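Long-range contacts in short chain dehydrogenase (A0QTM2 homolog) (Mycobacterium thermoresistibile, PDB 3SC4), which is probably an NAD(P)-dependent oxidoreductase of the short-chain dehydrogenase family, built on a Rossmann fold, whose substrate has not been established: residues G72-G77 / N121-R126; M5-K10 / K27-D32; P158-P163 / D271-S276. All blocks are in the same frame, centred on the assembly; numbering follows the deposited sequence. Where two conformers were deposited one is given.

Interaction 1 (G72-G77 / N121-R126)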
loop_
_atom_site.group_PDB
_atom_site.type_symbol
_atom_site.label_atom_id
_atom_site.label_comp_id
_atom_site.label_asym_id
_atom_site.label_seq_id
_atom_site.Cartn_x
_atom_site.Cartn_y
_atom_site.Cartn_z
ATOM N N GLY B 72 20.843 10.947 6.934
ATOM C CA GLY B 72 19.609 10.669 7.657
ATOM C C GLY B 72 18.875 9.432 7.190
ATOM O O GLY B 72 18.699 9.220 6.026
ATOM N N ASP B 73 18.427 8.633 8.139
ATOM C CA ASP B 73 17.641 7.433 7.870
ATOM C C ASP B 73 16.179 7.821 7.587
ATOM O O ASP B 73 15.449 8.272 8.482
ATOM C CB ASP B 73 17.744 6.473 9.076
ATOM C CG ASP B 73 17.177 5.088 8.779
ATOM O OD1 ASP B 73 16.495 4.938 7.745
ATOM O OD2 ASP B 73 17.404 4.157 9.584
ATOM N N ILE B 74 15.758 7.631 6.348
ATOM C CA ILE B 74 14.370 7.911 5.933
ATOM C C ILE B 74 13.321 7.139 6.755
ATOM O O ILE B 74 12.147 7.469 6.716
ATOM C CB ILE B 74 14.179 7.518 4.463
ATOM C CG1 ILE B 74 12.819 7.928 3.917
ATOM C CG2 ILE B 74 14.343 5.982 4.297
ATOM C CD1 ILE B 74 12.715 7.702 2.383
ATOM N N ARG B 75 13.752 6.083 7.446
ATOM C CA ARG B 75 12.856 5.309 8.292
ATOM C C ARG B 75 12.714 5.930 9.669
ATOM O O ARG B 75 11.864 5.514 10.438
ATOM C CB ARG B 75 13.327 3.858 8.407
ATOM C CG ARG B 75 12.898 2.985 7.231
ATOM C CD ARG B 75 13.663 1.673 7.223
ATOM N NE ARG B 75 15.099 1.869 7.414
ATOM C CZ ARG B 75 15.924 0.915 7.829
ATOM N NH1 ARG B 75 15.452 -0.297 8.100
ATOM N NH2 ARG B 75 17.212 1.164 7.983
ATOM N N ASP B 76 13.536 6.938 9.972
ATOM C CA ASP B 76 13.455 7.661 11.244
ATOM C C ASP B 76 12.826 9.008 10.936
ATOM O O ASP B 76 13.401 9.826 10.217
ATOM C CB ASP B 76 14.856 7.790 11.858
ATOM C CG ASP B 76 14.898 8.630 13.128
ATOM O OD1 ASP B 76 13.891 9.244 13.516
ATOM O OD2 ASP B 76 15.990 8.694 13.736
ATOM N N GLY B 77 11.634 9.218 11.474
ATOM C CA GLY B 77 10.825 10.380 11.151
ATOM C C GLY B 77 11.438 11.681 11.619
ATOM O O GLY B 77 11.280 12.724 10.976
ATOM N N ASN B 121 8.562 -1.596 2.994
ATOM C CA ASN B 121 7.437 -0.788 3.399
ATOM C C ASN B 121 8.000 0.478 4.052
ATOM O O ASN B 121 7.567 1.605 3.741
ATOM C CB ASN B 121 6.576 -1.607 4.353
ATOM C CG ASN B 121 5.323 -0.866 4.867
ATOM O OD1 ASN B 121 4.306 -0.734 4.155
ATOM N ND2 ASN B 121 5.361 -0.479 6.138
ATOM N N GLY B 122 9.022 0.310 4.897
ATOM C CA GLY B 122 9.583 1.437 5.643
ATOM C C GLY B 122 10.127 2.521 4.749
ATOM O O GLY B 122 9.768 3.688 4.875
ATOM N N ILE B 123 10.993 2.134 3.831
ATOM C CA ILE B 123 11.657 3.112 3.016
ATOM C C ILE B 123 10.706 3.698 1.968
ATOM O O ILE B 123 10.744 4.890 1.698
ATOM C CB ILE B 123 12.891 2.511 2.331
ATOM C CG1 ILE B 123 13.962 2.195 3.387
ATOM C CG2 ILE B 123 13.432 3.477 1.345
ATOM C CD1 ILE B 123 15.188 1.426 2.858
ATOM N N GLN B 124 9.845 2.880 1.392
ATOM C CA GLN B 124 9.076 3.311 0.224
ATOM C C GLN B 124 7.678 3.861 0.522
ATOM O O GLN B 124 7.292 4.906 -0.022
ATOM C CB GLN B 124 9.011 2.181 -0.827
ATOM C CG GLN B 124 10.311 2.076 -1.602
ATOM C CD GLN B 124 10.587 0.733 -2.284
ATOM O OE1 GLN B 124 11.196 0.707 -3.369
ATOM N NE2 GLN B 124 10.200 -0.370 -1.643
ATOM N N VAL B 125 6.911 3.160 1.343
ATOM C CA VAL B 125 5.541 3.574 1.614
ATOM C C VAL B 125 5.586 4.573 2.740
ATOM O O VAL B 125 5.197 5.705 2.572
ATOM C CB VAL B 125 4.659 2.415 2.006
ATOM C CG1 VAL B 125 3.238 2.891 2.178
ATOM C CG2 VAL B 125 4.770 1.288 0.957
ATOM N N ARG B 126 6.123 4.161 3.870
ATOM C CA ARG B 126 6.269 5.051 5.004
ATOM C C ARG B 126 7.209 6.212 4.665
ATOM O O ARG B 126 6.909 7.370 4.949
ATOM C CB ARG B 126 6.773 4.270 6.204
ATOM C CG ARG B 126 6.715 5.057 7.498
ATOM C CD ARG B 126 7.124 4.204 8.684
ATOM N NE ARG B 126 7.125 4.917 9.966
ATOM C CZ ARG B 126 8.182 5.518 10.511
ATOM N NH1 ARG B 126 9.338 5.568 9.860
ATOM N NH2 ARG B 126 8.084 6.103 11.714
HETATM O O HOH W 1 9.949 7.513 13.451
#

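Interaction 2 (M5-K10 / K27-D32)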
loop_
_atom_site.group_PDB
_atom_site.type_symbol
_atom_site.label_atom_id
_atom_site.label_comp_id
_atom_site.label_asym_id
_atom_site.label_seq_id
_atom_site.Cartn_x
_atom_site.Cartn_y
_atom_site.Cartn_z
ATOM N N MET B 5 11.012 27.687 -20.044
ATOM C CA MET B 5 11.087 27.361 -18.569
ATOM C C MET B 5 12.397 26.609 -18.181
ATOM O O MET B 5 13.110 26.031 -19.029
ATOM C CB MET B 5 9.827 26.593 -18.078
ATOM N N SER B 6 12.672 26.637 -16.873
ATOM C CA SER B 6 14.009 26.459 -16.307
ATOM C C SER B 6 13.866 26.314 -14.779
ATOM O O SER B 6 12.980 26.928 -14.167
ATOM C CB SER B 6 14.846 27.693 -16.621
ATOM O OG SER B 6 16.214 27.520 -16.335
ATOM N N LEU B 7 14.746 25.529 -14.164
ATOM C CA LEU B 7 14.713 25.318 -12.719
ATOM C C LEU B 7 15.768 26.162 -12.014
ATOM O O LEU B 7 16.233 25.828 -10.921
ATOM C CB LEU B 7 14.901 23.830 -12.412
ATOM C CG LEU B 7 13.917 22.914 -13.142
ATOM C CD1 LEU B 7 14.315 21.495 -12.952
ATOM C CD2 LEU B 7 12.486 23.160 -12.654
ATOM N N ARG B 8 16.128 27.278 -12.640
ATOM C CA ARG B 8 17.170 28.151 -12.120
ATOM C C ARG B 8 16.702 28.723 -10.790
ATOM O O ARG B 8 15.566 29.186 -10.683
ATOM C CB ARG B 8 17.470 29.275 -13.121
ATOM C CG ARG B 8 18.797 30.016 -12.883
ATOM C CD ARG B 8 19.278 30.593 -14.206
ATOM N NE ARG B 8 20.564 31.289 -14.135
ATOM C CZ ARG B 8 21.767 30.704 -14.156
ATOM N NH1 ARG B 8 21.895 29.376 -14.224
ATOM N NH2 ARG B 8 22.862 31.467 -14.106
ATOM N N GLY B 9 17.563 28.645 -9.776
ATOM C CA GLY B 9 17.246 29.174 -8.445
ATOM C C GLY B 9 16.229 28.374 -7.641
ATOM O O GLY B 9 15.811 28.794 -6.557
ATOM N N LYS B 10 15.832 27.217 -8.159
ATOM C CA LYS B 10 14.850 26.406 -7.488
ATOM C C LYS B 10 15.559 25.390 -6.590
ATOM O O LYS B 10 16.743 25.088 -6.794
ATOM C CB LYS B 10 13.929 25.756 -8.519
ATOM C CG LYS B 10 13.201 26.810 -9.379
ATOM C CD LYS B 10 11.672 26.597 -9.474
ATOM C CE LYS B 10 10.938 27.808 -10.090
ATOM N NZ LYS B 10 11.075 29.065 -9.255
ATOM N N LYS B 27 21.578 15.587 -10.999
ATOM C CA LYS B 27 22.488 16.262 -11.931
ATOM C C LYS B 27 21.742 17.111 -12.959
ATOM O O LYS B 27 22.099 18.262 -13.207
ATOM C CB LYS B 27 23.438 15.254 -12.607
ATOM C CG LYS B 27 24.684 14.929 -11.730
ATOM C CD LYS B 27 25.330 13.579 -12.016
ATOM C CE LYS B 27 26.361 13.609 -13.153
ATOM N NZ LYS B 27 26.835 12.205 -13.428
ATOM N N ARG B 28 20.672 16.573 -13.526
ATOM C CA ARG B 28 19.927 17.317 -14.537
ATOM C C ARG B 28 19.345 18.600 -13.986
ATOM O O ARG B 28 19.395 19.637 -14.629
ATOM C CB ARG B 28 18.806 16.480 -15.107
ATOM C CG ARG B 28 18.050 17.162 -16.216
ATOM C CD ARG B 28 18.899 17.274 -17.469
ATOM N NE ARG B 28 18.062 17.607 -18.615
ATOM C CZ ARG B 28 17.740 18.841 -18.995
ATOM N NH1 ARG B 28 18.169 19.927 -18.331
ATOM N NH2 ARG B 28 16.981 18.980 -20.067
ATOM N N VAL B 29 18.791 18.520 -12.791
ATOM C CA VAL B 29 18.197 19.684 -12.154
ATOM C C VAL B 29 19.295 20.681 -11.760
ATOM O O VAL B 29 19.145 21.873 -11.945
ATOM C CB VAL B 29 17.343 19.258 -10.942
ATOM C CG1 VAL B 29 16.820 20.465 -10.211
ATOM C CG2 VAL B 29 16.195 18.370 -11.422
ATOM N N ALA B 30 20.392 20.170 -11.216
ATOM C CA ALA B 30 21.550 20.987 -10.881
ATOM C C ALA B 30 22.068 21.774 -12.078
ATOM O O ALA B 30 22.516 22.886 -11.913
ATOM C CB ALA B 30 22.675 20.116 -10.304
ATOM N N ALA B 31 21.999 21.205 -13.282
ATOM C CA ALA B 31 22.609 21.823 -14.474
ATOM C C ALA B 31 21.971 23.154 -14.850
ATOM O O ALA B 31 22.601 23.962 -15.527
ATOM C CB ALA B 31 22.560 20.871 -15.666
ATOM N N ASP B 32 20.725 23.372 -14.412
ATOM C CA ASP B 32 20.048 24.651 -14.566
ATOM C C ASP B 32 20.466 25.668 -13.487
ATOM O O ASP B 32 19.996 26.804 -13.483
ATOM C CB ASP B 32 18.524 24.444 -14.493
ATOM C CG ASP B 32 17.897 24.004 -15.827
ATOM O OD1 ASP B 32 18.641 23.606 -16.749
ATOM O OD2 ASP B 32 16.643 24.065 -15.930
#

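Interaction 3 (P158-P163 / D271-S276)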
loop_
_atom_site.group_PDB
_atom_site.type_symbol
_atom_site.label_atom_id
_atom_site.label_comp_id
_atom_site.label_asym_id
_atom_site.label_seq_id
_atom_site.Cartn_x
_atom_site.Cartn_y
_atom_site.Cartn_z
ATOM N N PRO B 158 -4.339 -9.675 -12.763
ATOM C CA PRO B 158 -3.614 -10.681 -11.966
ATOM C C PRO B 158 -2.107 -10.796 -12.206
ATOM O O PRO B 158 -1.346 -10.921 -11.250
ATOM C CB PRO B 158 -4.321 -11.977 -12.355
ATOM C CG PRO B 158 -5.749 -11.536 -12.515
ATOM C CD PRO B 158 -5.691 -10.152 -13.130
ATOM N N LYS B 159 -1.675 -10.746 -13.460
ATOM C CA LYS B 159 -0.253 -10.924 -13.755
ATOM C C LYS B 159 0.598 -9.876 -13.040
ATOM O O LYS B 159 1.744 -10.146 -12.701
ATOM C CB LYS B 159 0.035 -10.934 -15.269
ATOM C CG LYS B 159 -0.475 -9.715 -16.070
ATOM C CD LYS B 159 0.196 -9.633 -17.476
ATOM C CE LYS B 159 -0.776 -9.114 -18.571
ATOM N NZ LYS B 159 -0.307 -9.404 -20.005
ATOM N N TRP B 160 0.030 -8.704 -12.783
ATOM C CA TRP B 160 0.789 -7.591 -12.207
ATOM C C TRP B 160 0.797 -7.562 -10.687
ATOM O O TRP B 160 1.492 -6.747 -10.112
ATOM C CB TRP B 160 0.226 -6.279 -12.679
ATOM C CG TRP B 160 0.173 -6.130 -14.139
ATOM C CD1 TRP B 160 -0.936 -5.907 -14.886
ATOM C CD2 TRP B 160 1.274 -6.167 -15.050
ATOM N NE1 TRP B 160 -0.603 -5.797 -16.209
ATOM C CE2 TRP B 160 0.745 -5.968 -16.346
ATOM C CE3 TRP B 160 2.643 -6.367 -14.906
ATOM C CZ2 TRP B 160 1.542 -5.956 -17.505
ATOM C CZ3 TRP B 160 3.453 -6.365 -16.081
ATOM C CH2 TRP B 160 2.891 -6.156 -17.348
ATOM N N LEU B 161 0.026 -8.435 -10.042
ATOM C CA LEU B 161 -0.133 -8.385 -8.603
ATOM C C LEU B 161 0.883 -9.291 -7.907
ATOM O O LEU B 161 0.574 -9.993 -6.989
ATOM C CB LEU B 161 -1.576 -8.736 -8.208
ATOM C CG LEU B 161 -2.594 -7.703 -8.707
ATOM C CD1 LEU B 161 -4.053 -8.144 -8.482
ATOM C CD2 LEU B 161 -2.352 -6.353 -8.080
ATOM N N ARG B 162 2.127 -9.163 -8.298
ATOM C CA ARG B 162 3.154 -10.155 -8.040
ATOM C C ARG B 162 4.481 -9.446 -8.329
ATOM O O ARG B 162 4.533 -8.610 -9.245
ATOM C CB ARG B 162 2.993 -11.259 -9.060
ATOM C CG ARG B 162 3.141 -12.650 -8.537
ATOM C CD ARG B 162 2.736 -13.701 -9.603
ATOM N NE ARG B 162 3.072 -15.039 -9.128
ATOM C CZ ARG B 162 2.793 -16.176 -9.759
ATOM N NH1 ARG B 162 2.147 -16.176 -10.914
ATOM N NH2 ARG B 162 3.169 -17.330 -9.220
ATOM N N PRO B 163 5.539 -9.701 -7.546
ATOM C CA PRO B 163 5.526 -10.431 -6.289
ATOM C C PRO B 163 5.014 -9.504 -5.227
ATOM O O PRO B 163 5.216 -8.318 -5.300
ATOM C CB PRO B 163 6.994 -10.809 -6.078
ATOM C CG PRO B 163 7.751 -9.797 -6.817
ATOM C CD PRO B 163 6.889 -9.267 -7.934
ATOM N N ASP B 271 10.318 -3.147 -18.242
ATOM C CA ASP B 271 10.313 -2.975 -16.784
ATOM C C ASP B 271 9.132 -3.781 -16.234
ATOM O O ASP B 271 8.234 -4.179 -16.973
ATOM C CB ASP B 271 10.171 -1.478 -16.468
ATOM C CG ASP B 271 10.532 -1.104 -15.029
ATOM O OD1 ASP B 271 10.994 -1.947 -14.250
ATOM O OD2 ASP B 271 10.370 0.085 -14.682
ATOM N N LEU B 272 9.131 -4.040 -14.938
ATOM C CA LEU B 272 7.934 -4.522 -14.263
ATOM C C LEU B 272 6.792 -3.513 -14.475
ATOM O O LEU B 272 7.033 -2.308 -14.533
ATOM C CB LEU B 272 8.183 -4.666 -12.769
ATOM C CG LEU B 272 9.240 -5.677 -12.299
ATOM C CD1 LEU B 272 9.252 -5.774 -10.761
ATOM C CD2 LEU B 272 9.025 -7.046 -12.928
ATOM N N TRP B 273 5.570 -4.024 -14.600
ATOM C CA TRP B 273 4.354 -3.209 -14.717
ATOM C C TRP B 273 4.231 -2.480 -16.050
ATOM O O TRP B 273 3.477 -1.541 -16.167
ATOM C CB TRP B 273 4.172 -2.246 -13.496
ATOM C CG TRP B 273 4.076 -3.021 -12.230
ATOM C CD1 TRP B 273 3.110 -3.921 -11.923
ATOM C CD2 TRP B 273 4.999 -3.029 -11.128
ATOM N NE1 TRP B 273 3.355 -4.490 -10.705
ATOM C CE2 TRP B 273 4.497 -3.951 -10.176
ATOM C CE3 TRP B 273 6.175 -2.328 -10.829
ATOM C CZ2 TRP B 273 5.148 -4.218 -8.957
ATOM C CZ3 TRP B 273 6.829 -2.606 -9.608
ATOM C CH2 TRP B 273 6.294 -3.546 -8.691
ATOM N N VAL B 274 4.945 -2.958 -17.061
ATOM C CA VAL B 274 4.939 -2.346 -18.375
ATOM C C VAL B 274 4.800 -3.412 -19.449
ATOM O O VAL B 274 5.445 -4.473 -19.386
ATOM C CB VAL B 274 6.212 -1.517 -18.579
ATOM C CG1 VAL B 274 6.375 -1.113 -20.057
ATOM C CG2 VAL B 274 6.160 -0.289 -17.664
ATOM N N ASP B 275 3.948 -3.136 -20.432
ATOM C CA ASP B 275 3.700 -4.099 -21.532
ATOM C C ASP B 275 4.733 -4.026 -22.632
ATOM O O ASP B 275 5.025 -5.029 -23.248
ATOM C CB ASP B 275 2.308 -3.878 -22.174
ATOM C CG ASP B 275 1.145 -4.427 -21.312
ATOM O OD1 ASP B 275 1.304 -5.557 -20.758
ATOM O OD2 ASP B 275 0.089 -3.730 -21.214
ATOM N N SER B 276 5.254 -2.834 -22.905
ATOM C CA SER B 276 6.109 -2.613 -24.078
ATOM C C SER B 276 7.270 -1.707 -23.777
ATOM O O SER B 276 7.133 -0.759 -23.041
ATOM C CB SER B 276 5.307 -1.955 -25.221
ATOM O OG SER B 276 4.143 -2.702 -25.531
#

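Interaction 1 (G72-G77 / N121-R126)
Gly122, on helix 114-135, is where the backbone of loop 72-77 draws closest, its CA 5.7 Å from that of Arg75. With no side chain there, the helix can accept Arg75 CG 3.7 Å from the carbonyl carbon of Gly122. The next residue, Ile123, supplies the apolar part: its CG1 lies 3.9 Å from Ile74 CG2, the two side chains crossing at about a right angle, while Ile74 CD1 reaches over to Ile123 O. The Arg75 side chain was modelled in two conformers, so its contacts, CG on Gly122 and CD on Ile123, are less certain.

Arg126 completes the contact. CG anti to the backbone N (chi1 -169°) and a chain extended as far as NE carry its guanidinium to the loop. NH1 donates to Arg75 O at 2.6 Å, though bent (131°) and from above the carbonyl plane. NH2 reaches a water that also accepts from Gly77 N, at the start of helix 77-91, and NE makes a salt bridge with Asp118 of the second subunit. One guanidinium thus binds a turn carbonyl, a bridging water and a neighbouring carboxylate, joining the loop after strand 66-71 to the dimer interface through charge and hydrogen bonds.

Interaction 2 (M5-K10 / K27-D32)
A small polar joint with an apolar flank holds the N-terminal loop 5-10 against the end of helix 20-30, at the N-terminal end of strand 11-15, an inner strand of the Rossmann sheet, and so opposite the C-terminal strand ends where such folds bind their dinucleotide. Asp32, just past the helix, carries most of it. Its carboxylate oxygen OD2 receives Leu7 N at 3.0 Å in an almost straight bond (172°), using the lone pair anti to the other oxygen; CG lies anti to the carbonyl carbon (chi1 -83°), which turns the carboxylate to the loop. OD2 has a second partner in Tyr229 OH, on helix 222-232.

The Asp32 carbonyl O accepts from Arg8 NH1 at 3.3 Å, from well above the carbonyl plane, and Arg8 CA sits 3.4 Å from the same O in a CA-H...O contact. The extended Arg8 side chain runs alongside this carbonyl before its guanidinium edge meets it. Deeper in, Leu7 CD1 packs on Val29 CG1 at 3.9 Å, the buried side of the joint. Leu7 also opens a type II turn, closed by Lys10 N to Leu7 O.

Because Asp32 accepts through both side chain and main chain, it fixes the loop at two successive positions, and the shared OD2 couples it to helix 222-232; the N-H of Leu7, and Tyr229 OH if it donates, would be expected to favour the ionised carboxylate.

Interaction 3 (P158-P163 / D271-S276)
Trp160 and Trp273 adopt nearly the same first torsion, CG anti to the carbonyl carbon in each (chi1 -56° and -60°), and this lays the Trp160 indole along the backbone of 273-275 and brings the pyrrole edge of Trp273, whose CB points away, to the carbonyl of Trp160. The setting is the short-chain dehydrogenase version of the Rossmann fold: segment 158-163 belongs to the loop that follows strand 146-149 and leads into helix 164-183, whose Tyr166 and Lys170 have the spacing of the family's YxxxK motif. Segment 271-276 comes from the C-terminal part of the chain, folded back over that loop.

A single hydrogen bond crosses the contact. Trp273 NE1 donates to Trp160 O at 3.0 Å (158°), with the acceptor near the plane of the indole and the donor in the carbonyl plane, on a lone pair. This bond satisfies a buried indole N-H and fixes how the ring is rotated. Beside it Trp160 CB touches Trp273 CD1 at 3.8 Å, while the two rings meet obliquely.

The Trp160 indole has neighbours on both faces, each offset toward the rim: Lys159 CG on one, the backbone of Trp273 on the other, its CA 3.6 Å from Trp160 CE3. Trp273 occupies the third position of a type II turn from Asp271 to Val274, and its own ring reaches Met167, Lys170 and Tyr171 of helix 164-183. On the far side Pro158, Leu161, Arg162 and Pro163 pack on the second subunit.

Asp275 closes the outer end, its OD2 engaged in a salt bridge with Arg155. Lys159 NZ stays 4.2 Å from Asp275 OD1, beyond a salt bridge, and that same OD1 meets the indole edge in its plane, 3.3 Å from Trp160 CZ2.

How the interactions relate
Read from the N terminus, the three contacts close their loops in series; none nests in or crosses another. Interaction 2 comes first and closes a short loop around strand 11-15 and much of helix 20-30. Interaction 1 follows, enclosing helix 77-91 and strand 96-99 and bringing the exit of edge strand 66-71 to helix 114-135. Interaction 3 closes the longest loop, from helix 164-183 through the last strands of the sheet to the C-terminal region. Interactions 2 and 3 lie on opposite sides of the chain's centre, their own centres about 33 Å apart. Interactions 1 and 3 come within about 8 Å at their nearest atoms without touching, and both reach the second subunit.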